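Trehalose-6-phosphate phosphatase (Candida albicans, PDB 5DXF) belongs, in this N-terminal region, to glycosyltransferase family 20 of the GT-B clan and folds as two Rossmann-like domains facing each other. Local coordinates at residues K342-I347 with G436-S441; D262-H267 with S432-M437; I355-Y360 with S392-K397; E351-F356 with T404-Y409. All blocks are in the same frame, centred on the assembly; numbering follows the deposited sequence.

Contact 1 (K342-I347 with G436-S441)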
loop_
_atom_site.group_PDB
_atom_site.type_symbol
_atom_site.label_atom_id
_atom_site.label_comp_id
_atom_site.label_asym_id
_atom_site.label_seq_id
_atom_site.Cartn_x
_atom_site.Cartn_y
_atom_site.Cartn_z
ATOM N N LYS A 342 11.252 5.683 5.954
ATOM C CA LYS A 342 11.287 7.126 5.824
ATOM C C LYS A 342 9.937 7.742 5.470
ATOM O O LYS A 342 9.588 8.798 5.960
ATOM C CB LYS A 342 12.340 7.541 4.806
ATOM C CG LYS A 342 13.734 7.061 5.134
ATOM C CD LYS A 342 14.782 7.924 4.467
ATOM C CE LYS A 342 16.179 7.424 4.771
ATOM N NZ LYS A 342 16.788 6.748 3.599
ATOM N N VAL A 343 9.195 7.076 4.602
ATOM C CA VAL A 343 7.967 7.600 4.016
ATOM C C VAL A 343 6.735 7.440 4.903
ATOM O O VAL A 343 5.820 8.259 4.844
ATOM C CB VAL A 343 7.675 6.933 2.660
ATOM C CG1 VAL A 343 8.610 7.477 1.602
ATOM C CG2 VAL A 343 7.798 5.418 2.766
ATOM N N ARG A 344 6.708 6.395 5.723
ATOM C CA ARG A 344 5.532 6.109 6.541
ATOM C C ARG A 344 5.436 7.039 7.750
ATOM O O ARG A 344 4.419 7.065 8.443
ATOM C CB ARG A 344 5.539 4.648 6.985
ATOM C CG ARG A 344 5.333 3.673 5.837
ATOM C CD ARG A 344 4.045 3.983 5.087
ATOM N NE ARG A 344 3.781 3.023 4.018
ATOM C CZ ARG A 344 2.632 2.940 3.355
ATOM N NH1 ARG A 344 1.632 3.758 3.651
ATOM N NH2 ARG A 344 2.482 2.035 2.398
ATOM N N GLY A 345 6.503 7.792 7.996
ATOM C CA GLY A 345 6.476 8.890 8.946
ATOM C C GLY A 345 6.253 8.551 10.408
ATOM O O GLY A 345 5.529 9.260 11.106
ATOM N N VAL A 346 6.883 7.481 10.881
ATOM C CA VAL A 346 6.788 7.104 12.288
ATOM C C VAL A 346 7.531 8.115 13.160
ATOM O O VAL A 346 7.075 8.470 14.250
ATOM C CB VAL A 346 7.351 5.689 12.530
ATOM C CG1 VAL A 346 7.274 5.325 14.006
ATOM C CG2 VAL A 346 6.597 4.671 11.690
ATOM N N ILE A 347 8.671 8.581 12.662
ATOM C CA ILE A 347 9.488 9.571 13.358
ATOM C C ILE A 347 8.708 10.852 13.643
ATOM O O ILE A 347 8.748 11.379 14.757
ATOM C CB ILE A 347 10.751 9.911 12.542
ATOM C CG1 ILE A 347 11.701 8.712 12.521
ATOM C CG2 ILE A 347 11.448 11.137 13.112
ATOM C CD1 ILE A 347 12.797 8.816 11.489
ATOM N N GLY A 436 1.195 5.895 -1.760
ATOM C CA GLY A 436 0.097 5.776 -2.697
ATOM C C GLY A 436 -1.225 5.789 -1.957
ATOM O O GLY A 436 -2.118 6.575 -2.273
ATOM N N MET A 437 -1.343 4.920 -0.957
ATOM C CA MET A 437 -2.560 4.827 -0.161
ATOM C C MET A 437 -2.303 4.262 1.232
ATOM O O MET A 437 -1.489 3.356 1.406
ATOM C CB MET A 437 -3.601 3.966 -0.879
ATOM C CG MET A 437 -4.646 4.771 -1.623
ATOM S SD MET A 437 -5.544 5.870 -0.513
ATOM C CE MET A 437 -6.208 7.052 -1.679
ATOM N N ASN A 438 -3.009 4.804 2.219
ATOM C CA ASN A 438 -2.941 4.288 3.580
ATOM C C ASN A 438 -4.159 3.429 3.900
ATOM O O ASN A 438 -5.236 3.943 4.204
ATOM C CB ASN A 438 -2.820 5.433 4.586
ATOM C CG ASN A 438 -2.425 4.952 5.969
ATOM O OD1 ASN A 438 -3.278 4.710 6.825
ATOM N ND2 ASN A 438 -1.124 4.805 6.194
ATOM N N THR A 439 -3.977 2.115 3.819
ATOM C CA THR A 439 -5.038 1.147 4.075
ATOM C C THR A 439 -5.514 1.192 5.530
ATOM O O THR A 439 -6.715 1.073 5.821
ATOM C CB THR A 439 -4.555 -0.281 3.735
ATOM O OG1 THR A 439 -4.225 -0.357 2.343
ATOM C CG2 THR A 439 -5.619 -1.312 4.058
ATOM N N THR A 440 -4.556 1.381 6.432
ATOM C CA THR A 440 -4.802 1.370 7.869
ATOM C C THR A 440 -5.845 2.403 8.297
ATOM O O THR A 440 -6.656 2.136 9.182
ATOM C CB THR A 440 -3.491 1.617 8.648
ATOM O OG1 THR A 440 -2.532 0.614 8.294
ATOM C CG2 THR A 440 -3.731 1.574 10.152
ATOM N N SER A 441 -5.829 3.572 7.665
ATOM C CA SER A 441 -6.793 4.622 7.985
ATOM C C SER A 441 -8.217 4.191 7.648
ATOM O O SER A 441 -9.133 4.351 8.458
ATOM C CB SER A 441 -6.444 5.914 7.244
ATOM O OG SER A 441 -6.328 5.689 5.850
#
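The turn that leads from strand 332-339 into helix 346-359 meets the start of helix 439-447 through one side chain, R344, which reaches M437 and N438. Its stem leaves with CG beside the backbone N (chi1 -68°) and bends again at chi2, which carries the guanidinium out of the turn and across to the facing loop. There NH1 lies 3.9 Å from the carbonyl O of M437, which sits at the edge of the guanidinium and close to its plane, yet too far for a hydrogen bond. N438 ND2 is also 3.9 Å from R344 NH1, with the amide and guanidinium planes 65° apart; as both are donors, they touch without bonding. The charge of R344 is instead met by D435, just before this segment, in a salt bridge from NH1 to OD2.

N438 occupies the N-cap of helix 439-447. With its CG anti to the backbone N (chi1 -167°), it turns OD1 back to accept from S441 N at 2.9 Å, while S441 OG donates to N438 O at 2.6 Å. The first bond holds the amide by OD1, so ND2 faces R344; the second grips the backbone. T463 OG1 bonds to N438 N from outside. Across the contact, the carbonyl of G345 bonds to T431 OG1.

Two helix starts, with G345 and N438 at their N-cap positions, thus lie near each other on loops that follow parallel strands, an arrangement characteristic of the C-terminal ends of strands in a Rossmann-like domain.

Contact 2 (D262-H267 with S432-M437)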
loop_
_atom_site.group_PDB
_atom_site.type_symbol
_atom_site.label_atom_id
_atom_site.label_comp_id
_atom_site.label_asym_id
_atom_site.label_seq_id
_atom_site.Cartn_x
_atom_site.Cartn_y
_atom_site.Cartn_z
ATOM N N ASP A 262 -4.143 12.429 -8.050
ATOM C CA ASP A 262 -4.068 13.363 -9.171
ATOM C C ASP A 262 -2.630 13.772 -9.479
ATOM O O ASP A 262 -2.219 13.826 -10.645
ATOM C CB ASP A 262 -4.918 14.603 -8.865
ATOM C CG ASP A 262 -4.961 15.589 -10.018
ATOM O OD1 ASP A 262 -5.157 15.154 -11.172
ATOM O OD2 ASP A 262 -4.804 16.804 -9.766
ATOM N N SER A 263 -1.872 14.054 -8.424
ATOM C CA SER A 263 -0.496 14.517 -8.554
ATOM C C SER A 263 0.384 13.514 -9.289
ATOM O O SER A 263 1.247 13.899 -10.077
ATOM C CB SER A 263 0.096 14.814 -7.175
ATOM O OG SER A 263 0.129 13.645 -6.377
ATOM N N PHE A 264 0.161 12.229 -9.036
ATOM C CA PHE A 264 0.977 11.180 -9.643
ATOM C C PHE A 264 0.683 11.099 -11.142
ATOM O O PHE A 264 1.583 10.880 -11.957
ATOM C CB PHE A 264 0.721 9.817 -8.979
ATOM C CG PHE A 264 0.797 9.829 -7.469
ATOM C CD1 PHE A 264 1.480 10.825 -6.781
ATOM C CD2 PHE A 264 0.183 8.824 -6.740
ATOM C CE1 PHE A 264 1.535 10.819 -5.398
ATOM C CE2 PHE A 264 0.238 8.812 -5.360
ATOM C CZ PHE A 264 0.914 9.811 -4.689
ATOM N N GLN A 265 -0.590 11.275 -11.486
ATOM C CA GLN A 265 -1.036 11.335 -12.874
ATOM C C GLN A 265 -0.370 12.499 -13.605
ATOM O O GLN A 265 0.209 12.327 -14.690
ATOM C CB GLN A 265 -2.566 11.462 -12.931
ATOM C CG GLN A 265 -3.158 11.463 -14.335
ATOM C CD GLN A 265 -4.659 11.704 -14.341
ATOM O OE1 GLN A 265 -5.318 11.606 -13.308
ATOM N NE2 GLN A 265 -5.202 12.027 -15.510
ATOM N N ARG A 266 -0.445 13.681 -12.996
ATOM C CA ARG A 266 0.167 14.876 -13.572
ATOM C C ARG A 266 1.674 14.700 -13.760
ATOM O O ARG A 266 2.230 15.079 -14.797
ATOM C CB ARG A 266 -0.121 16.100 -12.697
ATOM C CG ARG A 266 -1.606 16.410 -12.545
ATOM C CD ARG A 266 -1.860 17.713 -11.791
ATOM N NE ARG A 266 -1.258 17.720 -10.461
ATOM C CZ ARG A 266 -1.507 18.639 -9.534
ATOM N NH1 ARG A 266 -2.357 19.626 -9.784
ATOM N NH2 ARG A 266 -0.911 18.569 -8.351
ATOM N N HIS A 267 2.326 14.110 -12.763
ATOM C CA HIS A 267 3.769 13.893 -12.812
ATOM C C HIS A 267 4.165 12.903 -13.900
ATOM O O HIS A 267 5.170 13.093 -14.585
ATOM C CB HIS A 267 4.284 13.410 -11.457
ATOM C CG HIS A 267 4.227 14.455 -10.388
ATOM N ND1 HIS A 267 4.263 14.149 -9.046
ATOM C CD2 HIS A 267 4.138 15.803 -10.468
ATOM C CE1 HIS A 267 4.195 15.266 -8.343
ATOM N NE2 HIS A 267 4.121 16.283 -9.180
ATOM N N SER A 432 2.163 9.714 7.377
ATOM C CA SER A 432 2.923 9.310 6.198
ATOM C C SER A 432 3.497 10.492 5.422
ATOM O O SER A 432 2.782 11.441 5.105
ATOM C CB SER A 432 2.040 8.472 5.279
ATOM O OG SER A 432 1.707 7.238 5.890
ATOM N N VAL A 433 4.794 10.428 5.130
ATOM C CA VAL A 433 5.474 11.480 4.381
ATOM C C VAL A 433 5.094 11.426 2.906
ATOM O O VAL A 433 4.875 12.461 2.270
ATOM C CB VAL A 433 7.012 11.368 4.536
ATOM C CG1 VAL A 433 7.742 12.104 3.418
ATOM C CG2 VAL A 433 7.435 11.899 5.896
ATOM N N ARG A 434 4.995 10.209 2.379
ATOM C CA ARG A 434 4.652 10.003 0.978
ATOM C C ARG A 434 4.264 8.553 0.703
ATOM O O ARG A 434 5.080 7.643 0.864
ATOM C CB ARG A 434 5.824 10.411 0.079
ATOM C CG ARG A 434 5.558 10.262 -1.410
ATOM C CD ARG A 434 6.510 11.133 -2.217
ATOM N NE ARG A 434 6.493 10.818 -3.644
ATOM C CZ ARG A 434 5.696 11.404 -4.531
ATOM N NH1 ARG A 434 4.836 12.337 -4.145
ATOM N NH2 ARG A 434 5.756 11.055 -5.808
ATOM N N ASP A 435 3.017 8.339 0.288
ATOM C CA ASP A 435 2.567 7.004 -0.097
ATOM C C ASP A 435 1.464 7.045 -1.150
ATOM O O ASP A 435 0.869 8.094 -1.401
ATOM C CB ASP A 435 2.085 6.217 1.131
ATOM C CG ASP A 435 0.968 6.921 1.894
ATOM O OD1 ASP A 435 0.255 7.769 1.316
ATOM O OD2 ASP A 435 0.796 6.609 3.090
ATOM N N GLY A 436 1.195 5.895 -1.760
ATOM C CA GLY A 436 0.097 5.776 -2.697
ATOM C C GLY A 436 -1.225 5.789 -1.957
ATOM O O GLY A 436 -2.118 6.575 -2.273
ATOM N N MET A 437 -1.343 4.920 -0.957
ATOM C CA MET A 437 -2.560 4.827 -0.161
ATOM C C MET A 437 -2.303 4.262 1.232
ATOM O O MET A 437 -1.489 3.356 1.406
ATOM C CB MET A 437 -3.601 3.966 -0.879
ATOM C CG MET A 437 -4.646 4.771 -1.623
ATOM S SD MET A 437 -5.544 5.870 -0.513
ATOM C CE MET A 437 -6.208 7.052 -1.679
#
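F264 extends its ring from helix 262-274 to the loop 432-437, where it meets R434, D435 and G436 in turn. Its CG stands beside the backbone N (chi1 -50°), and the ring projects from the helix with its far end foremost. CZ approaches the carbonyl O of D435 at 3.7 Å, and this oxygen lies at the ring edge, near its plane. On one flank CE2 is 4.0 Å from CA of G436; on the other CE1 lies 3.8 Å from R434 NH1.

R434 reaches there as a stretched chain, with CG anti to its backbone N (chi1 -179°) and no bend up to NE. It runs past F264 in the opposite direction, and the guanidinium plane is turned 78° from the ring. NE and NH2 are engaged elsewhere: NE donates to F160 O, NH2 makes a weak bond to F232 O, and Y162 adds a cation-pi contact. The helix follows strand 256-259 of the larger, mixed sheet and the loop follows strand 428-430 of the other half, so the aromatic ring joins the two Rossmann-like domains of the GT-B fold.

The side chain of D435 leaves the backbone away from F264. OD1 accepts from T461 OG1 and G462 N, whereas OD2 takes a weak hydrogen bond from S432 OG at 3.0 Å. H267, one turn beyond F264, makes its own weak bond from ND1 to F232 O, the carbonyl that R434 NH2 also approaches.

Contact 3 (I355-Y360 with S392-K397)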
loop_
_atom_site.group_PDB
_atom_site.type_symbol
_atom_site.label_atom_id
_atom_site.label_comp_id
_atom_site.label_asym_id
_atom_site.label_seq_id
_atom_site.Cartn_x
_atom_site.Cartn_y
_atom_site.Cartn_z
ATOM N N ILE A 355 6.102 16.253 21.686
ATOM C CA ILE A 355 5.686 17.645 21.845
ATOM C C ILE A 355 4.336 17.710 22.557
ATOM O O ILE A 355 4.134 18.535 23.449
ATOM C CB ILE A 355 5.585 18.383 20.491
ATOM C CG1 ILE A 355 6.946 18.430 19.792
ATOM C CG2 ILE A 355 5.071 19.799 20.695
ATOM C CD1 ILE A 355 7.886 19.481 20.354
ATOM N N PHE A 356 3.427 16.818 22.171
ATOM C CA PHE A 356 2.099 16.745 22.777
ATOM C C PHE A 356 2.167 16.480 24.272
ATOM O O PHE A 356 1.435 17.091 25.050
ATOM C CB PHE A 356 1.262 15.663 22.093
ATOM C CG PHE A 356 0.032 15.261 22.863
ATOM C CD1 PHE A 356 -1.089 16.075 22.886
ATOM C CD2 PHE A 356 -0.007 14.057 23.550
ATOM C CE1 PHE A 356 -2.223 15.701 23.591
ATOM C CE2 PHE A 356 -1.137 13.678 24.254
ATOM C CZ PHE A 356 -2.246 14.500 24.272
ATOM N N LEU A 357 3.043 15.563 24.669
ATOM C CA LEU A 357 3.234 15.267 26.083
ATOM C C LEU A 357 3.874 16.446 26.811
ATOM O O LEU A 357 3.592 16.689 27.985
ATOM C CB LEU A 357 4.085 14.009 26.255
ATOM C CG LEU A 357 3.407 12.706 25.829
ATOM C CD1 LEU A 357 4.312 11.515 26.090
ATOM C CD2 LEU A 357 2.078 12.537 26.549
ATOM N N ASP A 358 4.721 17.159 26.081
ATOM C CA ASP A 358 5.391 18.344 26.573
ATOM C C ASP A 358 4.453 19.481 26.898
ATOM O O ASP A 358 4.594 20.139 27.914
ATOM C CB ASP A 358 6.372 18.823 25.518
ATOM C CG ASP A 358 7.784 18.447 25.833
ATOM O OD1 ASP A 358 8.401 19.131 26.660
ATOM O OD2 ASP A 358 8.287 17.475 25.253
ATOM N N MET A 359 3.493 19.704 26.017
ATOM C CA MET A 359 2.581 20.841 26.087
ATOM C C MET A 359 1.425 20.643 27.063
ATOM O O MET A 359 0.968 21.599 27.688
ATOM C CB MET A 359 2.019 21.145 24.697
ATOM C CG MET A 359 3.047 21.667 23.710
ATOM S SD MET A 359 2.365 21.867 22.053
ATOM C CE MET A 359 0.960 22.927 22.384
ATOM N N TYR A 360 0.951 19.408 27.189
ATOM C CA TYR A 360 -0.239 19.140 27.990
ATOM C C TYR A 360 0.034 18.187 29.149
ATOM O O TYR A 360 0.063 16.970 28.965
ATOM C CB TYR A 360 -1.351 18.578 27.101
ATOM C CG TYR A 360 -1.647 19.440 25.896
ATOM C CD1 TYR A 360 -2.486 20.541 25.997
ATOM C CD2 TYR A 360 -1.079 19.159 24.660
ATOM C CE1 TYR A 360 -2.756 21.336 24.899
ATOM C CE2 TYR A 360 -1.343 19.947 23.556
ATOM C CZ TYR A 360 -2.182 21.033 23.681
ATOM O OH TYR A 360 -2.448 21.820 22.585
ATOM N N SER A 392 12.654 5.624 23.305
ATOM C CA SER A 392 13.395 5.532 24.554
ATOM C C SER A 392 13.367 6.854 25.310
ATOM O O SER A 392 13.237 6.867 26.534
ATOM C CB SER A 392 14.842 5.107 24.295
ATOM O OG SER A 392 14.912 3.766 23.842
ATOM N N ARG A 393 13.475 7.963 24.580
ATOM C CA ARG A 393 13.467 9.288 25.195
ATOM C C ARG A 393 12.115 9.612 25.830
ATOM O O ARG A 393 12.051 10.067 26.977
ATOM C CB ARG A 393 13.827 10.360 24.165
ATOM C CG ARG A 393 14.384 11.645 24.764
ATOM C CD ARG A 393 14.220 12.812 23.798
ATOM N NE ARG A 393 14.554 12.427 22.428
ATOM C CZ ARG A 393 14.006 12.963 21.341
ATOM N NH1 ARG A 393 13.091 13.915 21.455
ATOM N NH2 ARG A 393 14.370 12.546 20.135
ATOM N N ILE A 394 11.042 9.373 25.079
ATOM C CA ILE A 394 9.686 9.623 25.559
ATOM C C ILE A 394 9.351 8.762 26.776
ATOM O O ILE A 394 8.819 9.260 27.768
ATOM C CB ILE A 394 8.638 9.362 24.453
ATOM C CG1 ILE A 394 8.870 10.297 23.266
ATOM C CG2 ILE A 394 7.231 9.539 24.995
ATOM C CD1 ILE A 394 7.891 10.095 22.132
ATOM N N ASN A 395 9.672 7.474 26.702
ATOM C CA ASN A 395 9.408 6.573 27.819
ATOM C C ASN A 395 10.267 6.895 29.037
ATOM O O ASN A 395 9.839 6.701 30.173
ATOM C CB ASN A 395 9.620 5.117 27.401
ATOM C CG ASN A 395 8.569 4.637 26.422
ATOM O OD1 ASN A 395 7.506 5.244 26.288
ATOM N ND2 ASN A 395 8.857 3.537 25.738
ATOM N N SER A 396 11.481 7.379 28.801
ATOM C CA SER A 396 12.344 7.798 29.897
ATOM C C SER A 396 11.797 9.046 30.578
ATOM O O SER A 396 11.852 9.172 31.802
ATOM C CB SER A 396 13.767 8.058 29.402
ATOM O OG SER A 396 14.532 8.723 30.391
ATOM N N LYS A 397 11.265 9.965 29.780
ATOM C CA LYS A 397 10.819 11.247 30.312
ATOM C C LYS A 397 9.456 11.173 30.997
ATOM O O LYS A 397 9.271 11.737 32.076
ATOM C CB LYS A 397 10.781 12.302 29.203
ATOM C CG LYS A 397 10.344 13.673 29.692
ATOM C CD LYS A 397 10.812 14.784 28.771
ATOM C CE LYS A 397 10.493 16.145 29.365
ATOM N NZ LYS A 397 11.091 17.247 28.568
#
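L357 and I394 meet at close to a right angle, the methyl CD1 of the leucine 3.7 Å from CG2 of the isoleucine. On L357 the stem leaves beside the backbone N and continues outstretched (chi2 -178°), which pushes CD1 forward to the second helix. I394 offers its short branch: CG2 lies anti to the backbone N, while CG1 goes off to the side where F353 and E354 of helix 346-359 lie.

A second pair sits toward solvent from this apolar one. K397 is straight along its whole length, from CG anti to the backbone N (chi1 -179°) to NZ, and it crosses D358 at about a right angle. NZ ends 3.8 Å from D358 OD1, a long salt bridge that rests on charge attraction, with no hydrogen bond. At the C-terminal end of helix 346-359, R364 donates to the carbonyls of L357 and D358.

Apolar methyls inside and opposite charges outside thus join helices 346-359 and 381-398, successive crossover helices of the parallel beta-alpha-beta units that make up a Rossmann-like domain.

Contact 4 (E351-F356 with T404-Y409)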
loop_
_atom_site.group_PDB
_atom_site.type_symbol
_atom_site.label_atom_id
_atom_site.label_comp_id
_atom_site.label_asym_id
_atom_site.label_seq_id
_atom_site.Cartn_x
_atom_site.Cartn_y
_atom_site.Cartn_z
ATOM N N GLU A 351 7.697 12.409 17.259
ATOM C CA GLU A 351 8.097 13.768 17.609
ATOM C C GLU A 351 6.877 14.597 18.000
ATOM O O GLU A 351 6.882 15.284 19.027
ATOM C CB GLU A 351 8.852 14.421 16.449
ATOM C CG GLU A 351 10.331 14.062 16.417
ATOM C CD GLU A 351 10.968 14.294 15.063
ATOM O OE1 GLU A 351 12.201 14.124 14.950
ATOM O OE2 GLU A 351 10.238 14.637 14.110
ATOM N N GLY A 352 5.830 14.514 17.186
ATOM C CA GLY A 352 4.580 15.185 17.493
ATOM C C GLY A 352 3.995 14.719 18.813
ATOM O O GLY A 352 3.442 15.516 19.573
ATOM N N PHE A 353 4.125 13.423 19.091
ATOM C CA PHE A 353 3.614 12.848 20.331
ATOM C C PHE A 353 4.389 13.363 21.533
ATOM O O PHE A 353 3.806 13.678 22.574
ATOM C CB PHE A 353 3.675 11.320 20.287
ATOM C CG PHE A 353 3.181 10.657 21.542
ATOM C CD1 PHE A 353 1.968 11.025 22.105
ATOM C CD2 PHE A 353 3.919 9.655 22.150
ATOM C CE1 PHE A 353 1.507 10.411 23.258
ATOM C CE2 PHE A 353 3.463 9.038 23.300
ATOM C CZ PHE A 353 2.256 9.416 23.855
ATOM N N GLU A 354 5.706 13.441 21.386
ATOM C CA GLU A 354 6.548 13.986 22.439
ATOM C C GLU A 354 6.181 15.434 22.733
ATOM O O GLU A 354 5.979 15.798 23.892
ATOM C CB GLU A 354 8.022 13.889 22.060
ATOM C CG GLU A 354 8.939 14.525 23.086
ATOM C CD GLU A 354 10.396 14.376 22.728
ATOM O OE1 GLU A 354 10.692 14.061 21.556
ATOM O OE2 GLU A 354 11.254 14.571 23.617
ATOM N N ILE A 355 6.102 16.253 21.686
ATOM C CA ILE A 355 5.686 17.645 21.845
ATOM C C ILE A 355 4.336 17.710 22.557
ATOM O O ILE A 355 4.134 18.535 23.449
ATOM C CB ILE A 355 5.585 18.383 20.491
ATOM C CG1 ILE A 355 6.946 18.430 19.792
ATOM C CG2 ILE A 355 5.071 19.799 20.695
ATOM C CD1 ILE A 355 7.886 19.481 20.354
ATOM N N PHE A 356 3.427 16.818 22.171
ATOM C CA PHE A 356 2.099 16.745 22.777
ATOM C C PHE A 356 2.167 16.480 24.272
ATOM O O PHE A 356 1.435 17.091 25.050
ATOM C CB PHE A 356 1.262 15.663 22.093
ATOM C CG PHE A 356 0.032 15.261 22.863
ATOM C CD1 PHE A 356 -1.089 16.075 22.886
ATOM C CD2 PHE A 356 -0.007 14.057 23.550
ATOM C CE1 PHE A 356 -2.223 15.701 23.591
ATOM C CE2 PHE A 356 -1.137 13.678 24.254
ATOM C CZ PHE A 356 -2.246 14.500 24.272
ATOM N N THR A 404 3.584 3.184 30.548
ATOM C CA THR A 404 4.517 3.302 29.433
ATOM C C THR A 404 3.834 3.991 28.252
ATOM O O THR A 404 2.973 3.401 27.596
ATOM C CB THR A 404 5.055 1.927 28.993
ATOM O OG1 THR A 404 5.726 1.300 30.092
ATOM C CG2 THR A 404 6.029 2.080 27.832
ATOM N N PRO A 405 4.214 5.252 27.992
ATOM C CA PRO A 405 3.628 6.117 26.959
ATOM C C PRO A 405 3.660 5.509 25.557
ATOM O O PRO A 405 2.644 5.551 24.862
ATOM C CB PRO A 405 4.503 7.372 27.021
ATOM C CG PRO A 405 5.034 7.390 28.404
ATOM C CD PRO A 405 5.262 5.951 28.755
ATOM N N VAL A 406 4.805 4.969 25.146
ATOM C CA VAL A 406 4.917 4.359 23.824
ATOM C C VAL A 406 5.167 2.854 23.894
ATOM O O VAL A 406 6.129 2.401 24.514
ATOM C CB VAL A 406 6.045 4.997 22.995
ATOM C CG1 VAL A 406 6.111 4.348 21.617
ATOM C CG2 VAL A 406 5.827 6.491 22.865
ATOM N N LEU A 407 4.291 2.088 23.254
ATOM C CA LEU A 407 4.479 0.650 23.130
ATOM C C LEU A 407 4.811 0.306 21.686
ATOM O O LEU A 407 4.042 0.614 20.772
ATOM C CB LEU A 407 3.233 -0.105 23.599
ATOM C CG LEU A 407 2.960 -0.010 25.103
ATOM C CD1 LEU A 407 1.581 -0.545 25.464
ATOM C CD2 LEU A 407 4.045 -0.729 25.893
ATOM N N HIS A 408 5.966 -0.324 21.485
ATOM C CA HIS A 408 6.446 -0.640 20.144
ATOM C C HIS A 408 6.560 -2.145 19.919
ATOM O O HIS A 408 7.410 -2.810 20.512
ATOM C CB HIS A 408 7.800 0.027 19.891
ATOM C CG HIS A 408 8.231 -0.007 18.458
ATOM N ND1 HIS A 408 9.492 0.375 18.054
ATOM C CD2 HIS A 408 7.571 -0.367 17.332
ATOM C CE1 HIS A 408 9.591 0.249 16.743
ATOM N NE2 HIS A 408 8.437 -0.202 16.281
ATOM N N TYR A 409 5.705 -2.668 19.047
ATOM C CA TYR A 409 5.728 -4.081 18.698
ATOM C C TYR A 409 6.256 -4.256 17.281
ATOM O O TYR A 409 5.666 -3.744 16.331
ATOM C CB TYR A 409 4.331 -4.693 18.826
ATOM C CG TYR A 409 3.701 -4.516 20.187
ATOM C CD1 TYR A 409 3.988 -5.389 21.228
ATOM C CD2 TYR A 409 2.811 -3.480 20.428
ATOM C CE1 TYR A 409 3.411 -5.228 22.474
ATOM C CE2 TYR A 409 2.230 -3.311 21.667
ATOM C CZ TYR A 409 2.531 -4.186 22.687
ATOM O OH TYR A 409 1.951 -4.018 23.923
#
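F353 CE2 touches CG2 of V406 at 3.5 Å, and CD2 of the same ring lies 3.8 Å from that methyl. The methyl sits at the ring edge, near its plane, so the phenyl meets the strand with its rim. The two side chains run past one another in opposite directions. Beside V406, P405 O approaches F353 CE2 obliquely at 3.9 Å. The proline completes the apolar contact with its ring, P405 CB lying 4.2 Å from F353 CE2.

Torsions set both partners. F353 has CG anti to its backbone N (chi1 179°), which sends the ring from the helix down to the sheet. In V406 it is CG1 that lies anti to the backbone N, and CG2, beside that nitrogen, is the branch presented to the ring. The backbone of V406 is held in turn by N395 of helix 381-398, whose OD1 accepts from V406 N.

Further out, V367 and L369 of the middle strand 367-374 also touch F353, and V406 rests on L369, so the ring packs against hydrophobic side chains of two adjacent strands. Backbone bonds between P405 or L407 and L369, and between L407 or Y409 and Q371, keep strand 406-409 in parallel pairing with strand 367-374. Helix 346-359 therefore covers the three-stranded parallel sheet beyond the two strands it connects, reaching the edge strand 406-409; helix 381-398 packs next to it, and helix 478-489 meets it through E351, I355 and F356.

From the N terminus, contact 2 opens first: helix 262-274 of the N-terminal domain meets 432-437 across the domain boundary, closing a loop that spans both domains. Contact 1 starts at 342-347 within that loop and ends at 436-441, sharing G436 and M437 with contact 2 and running four residues past its end. Contacts 4 and 3 are nested inside both. They leave from neighbouring turns of helix 346-359, sharing I355 and F356; contact 3 returns on helix 381-398 and contact 4 on the strand that follows, so the loop of contact 3 lies largely within that of contact 4. Contact 2 joins the domains, whereas the other three bind the C-terminal domain together.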